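Local structure of Ice-binding protein (Colwellia, 3WP9) at residues G106-P111 and D125-G130; N86-R91 and V135-I140; S28-N33 and V207-N212; I16-G21 and V34-I39. The protein binds to the surface of ice crystals and inhibits their growth, and also restrains ice recrystallization. One frame throughout, in Å; residues are numbered along the deposited sequence.

How the contacts relate
All four contacts involve one right-handed beta-helix, contact 2 through the alpha-helix that lies along it. Contacts 1 and 4 both pair parallel strands of successive coils through backbone bonds; contact 1 is partly buried, with exposed residues on one face, whereas contact 4 is largely buried and adds a hydroxyl cluster. Contact 2, also buried, ties helix 71-89 to the same sheet as contact 4 by a glutamine amide. Contact 3, partly buried, joins the corner after strand 207-210 to the start of strand 29-31 by one backbone bond, a serine hydroxyl bond and a small V30-L209 contact. Contacts 1 and 2 meet where W136 NE1 is hydrogen-bonded to L109 O (2.9 Å); contacts 3 and 4 meet around I16.

Contact 1. Residues G106-P111 and D125-G130; sequences GLTLEP and DVTFNG
L107 to E110 run beside V126 to N129 as parallel neighbours, T108 paired with T127 and L109 with F128, on adjacent coils of the right-handed beta-helix. Four backbone hydrogen bonds stitch them together. L107 O receives T127 N at 2.9 Å in a nearly straight bond (173° at the hydrogen), and T127 O in turn accepts L109 N at 2.7 Å. The longer bond from N129 N to L109 O, 3.3 Å, and that from G106 N to D125 O extend the pairing at both ends. T127 O also takes a CA-H...O contact from T108 CA.

Side-chain packing differs between the two faces. On the buried face L109 and F128 lie side by side, and the F128 ring also meets W136 edge-to-face, while V126 CG2 comes within 4.2 Å of L109 CD1. On the outer face T108 and T127 point the same way, OG1 of T108 lying 3.7 Å from CB of T127. Chi1 of -67° sets T108 OG1 beside the backbone N and turns the methyl toward N129, whose amide oxygen is bound to T155 OG1. L109 CD1 sits 4.2 Å from the centroid of the F128 ring, 30° off its normal, an off-centre CH-pi contact.

Contact 2. Residues N86-R91 and V135-I140; sequences NDAAGR and VWIMQI
Q139 NE2 is gripped by two carbonyl oxygens of the other segment, A88 O at 3.0 Å and R91 O at 3.2 Å. The two bonds differ at the acceptor: A88 O is approached nearly head-on, with a C=O...N angle of 162°, whereas at R91 O the angle is 114° and the donor sits to one side of the C=O. R91 O lies in the amide plane of Q139. Both amide hydrogens are thereby engaged, which fixes the rotation of the amide. The glutamine reaches this point with its chain extended beyond CG, and its OE1 makes a weak hydrogen bond to K115 NZ. A leucine in its place would probably leave the carbonyls of A88 and R91 without this shared donor and the chain after the helix less firmly tied to the strand.

Beside the amide, I137 supplies the apolar part. Its CG2 rests 4.2 Å from A88 CB, and its CD1 lies over one face of the R91 guanidinium, 3.6 Å from NH1. The same guanidinium makes a side-on salt bridge with D87, NE to OD1 at 2.9 Å and NH2 to OD2 at 3.1 Å, both partners in the guanidinium plane. R91 is further bound to the carbonyl oxygens of Y4 and A5, so the N-terminal segment joins the cluster.

The contact thus ties the C-terminal end of helix 71-89 to strand 136-140 of the long parallel sheet, where Q139 also touches V113 and Q166 on the flanking strands 112-116 and 163-167.

Contact 3. Residues S28-N33 and V207-N212; sequences STVTGN and VTLQKN
The backbones meet at S28 and K211, whose CA atoms are 4.5 Å apart, and beyond this point T29 N donates to N212 O at 2.9 Å. That bond runs nearly in line with the carbonyl, at a C=O...N angle of 164°. The S28 hydroxyl makes the second link: OG accepts the N-H of N212 at 2.9 Å in a nearly straight bond. A chi1 of -76° swings OG to the side of its own backbone N and so to the turn at K211 and N212; it is bonded to D24 OD1 as well, so two groups hold it in place.

Segments 28-33 and 207-212 lie on successive faces of adjacent coils of the right-handed beta-helix, brought together from opposite ends of the chain: strand 207-210 ends at a corner, where K211 takes positive phi and psi, and strand 29-31 starts on the next face. The N212 side chain secures that corner from within, its OD1 accepting Q210 N at 2.7 Å from above the amide carbonyl plane, while ND2 binds the backbone oxygens of N192 and T195.

On the interior side V30 and L209 cross at about a right angle, V30 CG2 lying 4.1 Å from L209 CD1, and both also touch I16. T208 belongs to a T-A/G-X-T/N motif assigned to ice binding by similarity, and Q210 OE1 is bonded to T193 OG1, a probable ice-binding residue by similarity.

Contact 4. Residues I16-G21 and V34-I39; sequences ILSKSG and VGTSPI
I16, at the corner where its chain changes face, opens the pairing: its O accepts G35 N at 3.1 Å, and its CB packs 4.1 Å from V34 CG1. L17 turns to the other face, toward helix 71-89, where it touches L74 and A77. Its CG points away from the backbone N (chi1 -178°) and CD1 folds back, which lays this methyl 3.6 Å from G35 O, over a position that bears no side chain.

S18 carries the polar centre. Its N donates to G35 O, and its O accepts S37 N at 2.9 Å in the carbonyl plane. On the interior face its OG lies 2.8 Å from T36 OG1 and donates to G21 O, approaching that oxygen from well above the carbonyl plane. An alanine here is likely to leave G21 O without this donor and T36 OG1 without its hydroxyl neighbour, slackening the turn from S18 to G21.

K19 CA makes a CA-H...O contact with S37 O at 3.1 Å, and its side chain passes across the ring of P38, K19 CE 4.0 Å from P38 CD; a cis peptide bond precedes this proline. K19 O receives a weak bond from I39 N. S20 CA is covered by I39 CG2 at 3.7 Å, and G21 N closes the turn with a weak bond to T36 OG1. G21 has phi 121° and psi 165°, angles at which a CB would press against the preceding carbonyl oxygen.

In-register parallel pairing, with I16 on V34, L17 on G35 and S18 on T36, followed by a corner braced by hydroxyls, marks two successive coils of the right-handed beta-helix of this ice-binding family; I39 leads directly into T40, an ice-binding site by similarity.

Contact 1. Residues G106-P111 and D125-G130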
# COMPACT_ATOMS: atom_id res chain seq x y z
N GLY A 106 -4.70 -19.23 3.41
CA GLY A 106 -4.43 -20.66 3.61
C GLY A 106 -3.31 -21.18 2.75
O GLY A 106 -3.19 -22.39 2.59
N LEU A 107 -2.54 -20.26 2.17
CA LEU A 107 -1.31 -20.51 1.39
C LEU A 107 -0.06 -19.83 1.94
O LEU A 107 -0.07 -18.75 2.51
CB LEU A 107 -1.54 -20.07 -0.10
CG LEU A 107 -2.65 -20.78 -0.86
CD1 LEU A 107 -2.77 -20.15 -2.28
CD2 LEU A 107 -2.44 -22.26 -0.95
N THR A 108 1.07 -20.52 1.81
CA THR A 108 2.37 -19.92 1.99
C THR A 108 2.89 -19.73 0.54
O THR A 108 2.86 -20.70 -0.26
CB THR A 108 3.31 -20.86 2.75
OG1 THR A 108 2.77 -20.98 4.09
CG2 THR A 108 4.61 -20.25 2.82
N LEU A 109 3.26 -18.51 0.24
CA LEU A 109 3.65 -18.07 -1.09
C LEU A 109 5.18 -17.88 -1.10
O LEU A 109 5.74 -17.06 -0.38
CB LEU A 109 2.97 -16.72 -1.42
CG LEU A 109 1.44 -16.75 -1.38
CD1 LEU A 109 0.87 -15.40 -1.88
CD2 LEU A 109 0.80 -17.89 -2.17
N GLU A 110 5.87 -18.62 -1.98
CA GLU A 110 7.31 -18.42 -2.15
C GLU A 110 7.54 -17.19 -3.08
O GLU A 110 6.57 -16.79 -3.77
CB GLU A 110 7.92 -19.69 -2.79
CG GLU A 110 7.12 -20.13 -4.04
CD GLU A 110 7.80 -21.18 -4.95
OE1 GLU A 110 8.56 -22.04 -4.44
OE2 GLU A 110 7.54 -21.16 -6.18
N PRO A 111 8.72 -16.59 -3.03
CA PRO A 111 9.08 -15.38 -3.83
C PRO A 111 8.78 -15.66 -5.30
O PRO A 111 8.90 -16.81 -5.76
CB PRO A 111 10.55 -15.19 -3.53
CG PRO A 111 10.74 -15.88 -2.18
CD PRO A 111 9.92 -17.09 -2.36
N ASP A 125 -5.73 -16.36 6.97
CA ASP A 125 -4.42 -15.78 6.94
C ASP A 125 -3.57 -16.35 5.79
O ASP A 125 -3.69 -17.53 5.47
CB ASP A 125 -3.70 -15.96 8.28
CG ASP A 125 -4.39 -15.25 9.39
OD1 ASP A 125 -5.39 -14.52 9.15
OD2 ASP A 125 -3.98 -15.49 10.56
N VAL A 126 -2.69 -15.51 5.25
CA VAL A 126 -1.85 -15.95 4.14
C VAL A 126 -0.42 -15.62 4.53
O VAL A 126 -0.12 -14.59 5.15
CB VAL A 126 -2.20 -15.16 2.82
CG1 VAL A 126 -2.01 -13.67 3.05
CG2 VAL A 126 -1.24 -15.61 1.69
N THR A 127 0.55 -16.52 4.18
CA THR A 127 1.92 -16.32 4.54
C THR A 127 2.80 -16.17 3.32
O THR A 127 2.56 -16.83 2.29
CB THR A 127 2.44 -17.49 5.42
OG1 THR A 127 1.58 -17.65 6.55
CG2 THR A 127 3.91 -17.32 5.83
N PHE A 128 3.72 -15.31 3.51
CA PHE A 128 4.85 -15.01 2.58
C PHE A 128 6.16 -15.45 3.27
O PHE A 128 6.58 -14.82 4.24
CB PHE A 128 4.94 -13.50 2.27
CG PHE A 128 3.80 -12.99 1.37
CD1 PHE A 128 4.05 -12.76 -0.00
CD2 PHE A 128 2.52 -12.74 1.87
CE1 PHE A 128 3.03 -12.33 -0.88
CE2 PHE A 128 1.48 -12.31 1.01
CZ PHE A 128 1.73 -12.14 -0.38
N ASN A 129 6.81 -16.48 2.68
CA ASN A 129 8.02 -17.04 3.23
C ASN A 129 9.21 -16.88 2.25
O ASN A 129 9.14 -17.37 1.11
CB ASN A 129 7.83 -18.51 3.52
CG ASN A 129 9.06 -19.11 4.20
OD1 ASN A 129 9.33 -18.81 5.34
ND2 ASN A 129 9.82 -19.90 3.46
N GLY A 130 10.21 -16.18 2.72
CA GLY A 130 11.50 -16.09 2.04
C GLY A 130 12.46 -15.29 2.85
O GLY A 130 12.22 -15.00 4.01

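Contact 2. Residues N86-R91 and V135-I140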
# COMPACT_ATOMS: atom_id res chain seq x y z
N ASN A 86 3.16 0.71 -13.26
CA ASN A 86 3.26 0.07 -14.55
C ASN A 86 4.43 -0.93 -14.61
O ASN A 86 4.34 -1.97 -15.27
CB ASN A 86 3.43 1.12 -15.64
CG ASN A 86 2.18 1.88 -15.94
OD1 ASN A 86 1.04 1.33 -15.91
ND2 ASN A 86 2.36 3.17 -16.29
N ASP A 87 5.49 -0.64 -13.87
CA ASP A 87 6.65 -1.52 -13.76
C ASP A 87 6.18 -2.87 -13.16
O ASP A 87 6.36 -3.96 -13.72
CB ASP A 87 7.71 -0.86 -12.87
CG ASP A 87 8.87 -1.74 -12.63
OD1 ASP A 87 9.07 -2.65 -13.48
OD2 ASP A 87 9.61 -1.51 -11.67
N ALA A 88 5.52 -2.80 -12.02
CA ALA A 88 4.98 -4.02 -11.42
C ALA A 88 4.02 -4.80 -12.33
O ALA A 88 4.08 -6.00 -12.42
CB ALA A 88 4.23 -3.62 -10.12
N ALA A 89 3.09 -4.12 -13.00
CA ALA A 89 2.08 -4.78 -13.81
C ALA A 89 2.76 -5.52 -14.96
O ALA A 89 2.20 -6.49 -15.47
CB ALA A 89 1.12 -3.74 -14.33
N GLY A 90 3.97 -5.11 -15.35
CA GLY A 90 4.53 -5.60 -16.64
C GLY A 90 5.54 -6.71 -16.46
O GLY A 90 6.15 -7.17 -17.45
N ARG A 91 5.78 -7.16 -15.22
CA ARG A 91 6.87 -8.10 -14.99
C ARG A 91 6.51 -9.44 -15.55
O ARG A 91 5.32 -9.84 -15.59
CB ARG A 91 7.20 -8.28 -13.53
CG ARG A 91 7.71 -7.05 -12.90
CD ARG A 91 8.97 -6.54 -13.58
NE ARG A 91 9.47 -5.43 -12.77
CZ ARG A 91 10.26 -5.51 -11.70
NH1 ARG A 91 10.70 -6.69 -11.23
NH2 ARG A 91 10.62 -4.39 -11.09
N VAL A 135 11.56 -11.25 -3.27
CA VAL A 135 10.58 -10.27 -3.75
C VAL A 135 9.36 -11.03 -4.27
O VAL A 135 9.43 -12.12 -4.91
CB VAL A 135 11.24 -9.35 -4.81
CG1 VAL A 135 10.18 -8.46 -5.51
CG2 VAL A 135 12.28 -8.48 -4.19
N TRP A 136 8.18 -10.44 -3.97
CA TRP A 136 6.92 -10.92 -4.49
C TRP A 136 6.23 -9.76 -5.20
O TRP A 136 6.26 -8.64 -4.73
CB TRP A 136 5.96 -11.36 -3.36
CG TRP A 136 6.37 -12.55 -2.53
CD1 TRP A 136 5.86 -13.80 -2.59
CD2 TRP A 136 7.38 -12.55 -1.52
NE1 TRP A 136 6.48 -14.59 -1.64
CE2 TRP A 136 7.43 -13.85 -1.00
CE3 TRP A 136 8.23 -11.56 -1.00
CZ2 TRP A 136 8.33 -14.21 0.03
CZ3 TRP A 136 9.16 -11.93 0.03
CH2 TRP A 136 9.17 -13.23 0.51
N ILE A 137 5.82 -10.05 -6.42
CA ILE A 137 4.99 -9.13 -7.13
C ILE A 137 3.65 -9.79 -7.43
O ILE A 137 3.52 -10.87 -8.07
CB ILE A 137 5.74 -8.53 -8.38
CG1 ILE A 137 7.05 -7.75 -8.03
CG2 ILE A 137 4.73 -7.73 -9.20
CD1 ILE A 137 7.74 -7.26 -9.28
N MET A 138 2.57 -9.13 -6.92
CA MET A 138 1.24 -9.63 -7.03
C MET A 138 0.47 -8.79 -8.06
O MET A 138 0.15 -7.67 -7.81
CB MET A 138 0.53 -9.63 -5.66
CG MET A 138 1.47 -9.97 -4.51
SD MET A 138 2.00 -11.66 -4.53
CE MET A 138 0.51 -12.52 -4.25
N GLN A 139 0.13 -9.42 -9.16
CA GLN A 139 -0.46 -8.71 -10.32
C GLN A 139 -1.92 -9.05 -10.36
O GLN A 139 -2.30 -10.15 -10.76
CB GLN A 139 0.21 -9.16 -11.63
CG GLN A 139 1.63 -8.78 -11.61
CD GLN A 139 2.38 -9.40 -12.77
OE1 GLN A 139 1.94 -10.38 -13.36
NE2 GLN A 139 3.47 -8.80 -13.14
N ILE A 140 -2.77 -8.11 -9.88
CA ILE A 140 -4.18 -8.39 -9.69
C ILE A 140 -5.03 -7.50 -10.64
O ILE A 140 -5.09 -6.30 -10.49
CB ILE A 140 -4.60 -8.18 -8.20
CG1 ILE A 140 -3.81 -9.16 -7.33
CG2 ILE A 140 -6.10 -8.35 -8.04
CD1 ILE A 140 -3.76 -8.67 -5.89

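Contact 3. Residues S28-N33 and V207-N212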
# COMPACT_ATOMS: atom_id res chain seq x y z
N SER A 28 -6.38 7.82 13.80
CA SER A 28 -5.49 6.90 13.16
C SER A 28 -4.12 7.39 13.54
O SER A 28 -4.00 8.51 14.03
CB SER A 28 -5.66 7.00 11.64
OG SER A 28 -6.86 6.31 11.34
N THR A 29 -3.13 6.56 13.32
CA THR A 29 -1.74 6.96 13.48
C THR A 29 -0.99 6.55 12.26
O THR A 29 -1.03 5.36 11.86
CB THR A 29 -1.12 6.19 14.65
OG1 THR A 29 -1.80 6.56 15.85
CG2 THR A 29 0.33 6.61 14.83
N VAL A 30 -0.36 7.50 11.60
CA VAL A 30 0.40 7.22 10.41
C VAL A 30 1.86 7.58 10.75
O VAL A 30 2.11 8.73 11.06
CB VAL A 30 -0.08 8.06 9.20
CG1 VAL A 30 0.74 7.74 7.97
CG2 VAL A 30 -1.56 7.76 8.97
N THR A 31 2.72 6.57 10.81
CA THR A 31 4.16 6.87 11.02
C THR A 31 4.84 6.89 9.66
O THR A 31 5.07 5.81 9.09
CB THR A 31 4.80 5.77 11.88
OG1 THR A 31 4.15 5.71 13.17
CG2 THR A 31 6.28 6.07 12.10
N GLY A 32 5.12 8.09 9.13
CA GLY A 32 5.66 8.32 7.81
C GLY A 32 5.04 9.62 7.27
O GLY A 32 4.33 10.31 7.99
N ASN A 33 5.34 9.94 6.02
CA ASN A 33 4.88 11.10 5.31
C ASN A 33 3.61 10.75 4.55
O ASN A 33 3.42 9.63 4.06
CB ASN A 33 5.96 11.54 4.33
CG ASN A 33 7.28 11.74 5.03
OD1 ASN A 33 7.36 12.43 6.05
ND2 ASN A 33 8.31 11.08 4.52
N VAL A 207 -7.34 7.46 -0.74
CA VAL A 207 -7.17 6.55 0.39
C VAL A 207 -8.18 6.85 1.51
O VAL A 207 -8.26 8.00 1.92
CB VAL A 207 -5.69 6.61 0.91
CG1 VAL A 207 -5.57 5.71 2.12
CG2 VAL A 207 -4.70 6.26 -0.21
N THR A 208 -8.87 5.83 2.04
CA THR A 208 -9.80 6.05 3.18
C THR A 208 -9.33 5.23 4.38
O THR A 208 -9.05 4.07 4.21
CB THR A 208 -11.30 5.76 2.75
OG1 THR A 208 -11.49 4.33 2.58
CG2 THR A 208 -11.65 6.48 1.37
N LEU A 209 -9.18 5.86 5.54
CA LEU A 209 -8.73 5.15 6.73
C LEU A 209 -9.83 5.21 7.77
O LEU A 209 -10.61 6.22 7.82
CB LEU A 209 -7.50 5.84 7.37
CG LEU A 209 -6.29 6.01 6.41
CD1 LEU A 209 -5.21 6.79 7.25
CD2 LEU A 209 -5.82 4.65 5.85
N GLN A 210 -9.88 4.18 8.62
CA GLN A 210 -10.81 4.18 9.72
C GLN A 210 -10.05 3.66 10.93
O GLN A 210 -9.87 2.47 11.05
CB GLN A 210 -12.06 3.30 9.51
CG GLN A 210 -12.91 3.80 8.40
CD GLN A 210 -14.04 2.80 8.07
OE1 GLN A 210 -14.23 1.76 8.76
NE2 GLN A 210 -14.69 3.03 6.94
N LYS A 211 -9.70 4.57 11.86
CA LYS A 211 -9.02 4.15 13.12
C LYS A 211 -7.84 3.15 12.89
O LYS A 211 -7.85 2.05 13.45
CB LYS A 211 -10.01 3.61 14.14
CG LYS A 211 -11.12 4.64 14.42
CD LYS A 211 -12.11 4.13 15.42
CE LYS A 211 -13.05 5.21 15.92
NZ LYS A 211 -14.29 4.59 16.51
N ASN A 212 -6.90 3.50 12.01
CA ASN A 212 -5.87 2.51 11.64
C ASN A 212 -4.49 2.97 12.16
O ASN A 212 -4.31 4.08 12.55
CB ASN A 212 -5.73 2.42 10.14
CG ASN A 212 -7.07 2.03 9.47
OD1 ASN A 212 -7.60 2.79 8.60
ND2 ASN A 212 -7.56 0.84 9.82

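Contact 4. Residues I16-G21 and V34-I39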
# COMPACT_ATOMS: atom_id res chain seq x y z
N ILE A 16 1.56 7.19 2.79
CA ILE A 16 0.26 7.30 2.04
C ILE A 16 0.47 8.40 1.00
O ILE A 16 0.84 9.51 1.38
CB ILE A 16 -0.95 7.64 2.96
CG1 ILE A 16 -1.08 6.64 4.11
CG2 ILE A 16 -2.24 7.56 2.11
CD1 ILE A 16 -2.13 6.95 5.19
N LEU A 17 0.14 8.09 -0.26
CA LEU A 17 0.20 9.07 -1.35
C LEU A 17 -1.04 8.73 -2.14
O LEU A 17 -1.29 7.61 -2.45
CB LEU A 17 1.46 8.87 -2.25
CG LEU A 17 1.53 9.94 -3.39
CD1 LEU A 17 1.67 11.35 -2.84
CD2 LEU A 17 2.67 9.55 -4.31
N SER A 18 -1.84 9.75 -2.45
CA SER A 18 -2.99 9.57 -3.35
C SER A 18 -3.13 10.75 -4.31
O SER A 18 -2.49 11.82 -4.11
CB SER A 18 -4.29 9.45 -2.52
OG SER A 18 -4.61 10.72 -1.98
N LYS A 19 -4.08 10.60 -5.23
CA LYS A 19 -4.32 11.71 -6.19
C LYS A 19 -5.54 12.51 -5.88
O LYS A 19 -5.68 13.68 -6.34
CB LYS A 19 -4.47 11.14 -7.57
CG LYS A 19 -3.14 10.51 -8.01
CD LYS A 19 -3.07 10.07 -9.44
CE LYS A 19 -3.37 11.22 -10.39
NZ LYS A 19 -3.19 10.64 -11.77
N SER A 20 -6.47 11.92 -5.13
CA SER A 20 -7.74 12.57 -4.98
C SER A 20 -8.25 12.68 -3.54
O SER A 20 -9.46 12.86 -3.34
CB SER A 20 -8.77 11.98 -5.93
OG SER A 20 -9.24 10.81 -5.37
N GLY A 21 -7.34 12.63 -2.57
CA GLY A 21 -7.66 12.93 -1.23
C GLY A 21 -7.36 11.77 -0.32
O GLY A 21 -7.16 10.61 -0.80
N VAL A 34 2.76 11.76 4.45
CA VAL A 34 1.55 11.61 3.60
C VAL A 34 1.47 12.81 2.69
O VAL A 34 1.93 13.94 3.02
CB VAL A 34 0.26 11.57 4.46
CG1 VAL A 34 0.42 10.47 5.54
CG2 VAL A 34 0.01 12.91 5.07
N GLY A 35 0.81 12.57 1.59
CA GLY A 35 0.49 13.64 0.66
C GLY A 35 -0.58 13.28 -0.31
O GLY A 35 -0.91 12.09 -0.48
N THR A 36 -1.10 14.29 -0.99
CA THR A 36 -2.05 14.02 -2.06
C THR A 36 -1.84 15.08 -3.17
O THR A 36 -1.50 16.24 -2.85
CB THR A 36 -3.53 14.02 -1.48
OG1 THR A 36 -4.45 13.44 -2.40
CG2 THR A 36 -4.00 15.44 -1.09
N SER A 37 -1.97 14.67 -4.41
CA SER A 37 -1.70 15.56 -5.56
C SER A 37 -2.26 14.87 -6.79
O SER A 37 -2.09 13.67 -6.99
CB SER A 37 -0.17 15.81 -5.64
OG SER A 37 0.16 16.35 -6.95
N PRO A 38 -2.89 15.62 -7.71
CA PRO A 38 -2.87 17.11 -7.88
C PRO A 38 -4.01 17.83 -7.15
O PRO A 38 -4.12 19.07 -7.19
CB PRO A 38 -3.02 17.26 -9.39
CG PRO A 38 -3.89 16.13 -9.76
CD PRO A 38 -3.43 14.96 -8.89
N ILE A 39 -4.86 17.08 -6.46
CA ILE A 39 -5.97 17.70 -5.79
C ILE A 39 -5.52 18.63 -4.66
O ILE A 39 -4.47 18.39 -3.97
CB ILE A 39 -6.93 16.59 -5.28
CG1 ILE A 39 -8.35 17.13 -5.06
CG2 ILE A 39 -6.36 15.92 -4.03
CD1 ILE A 39 -9.38 16.13 -5.48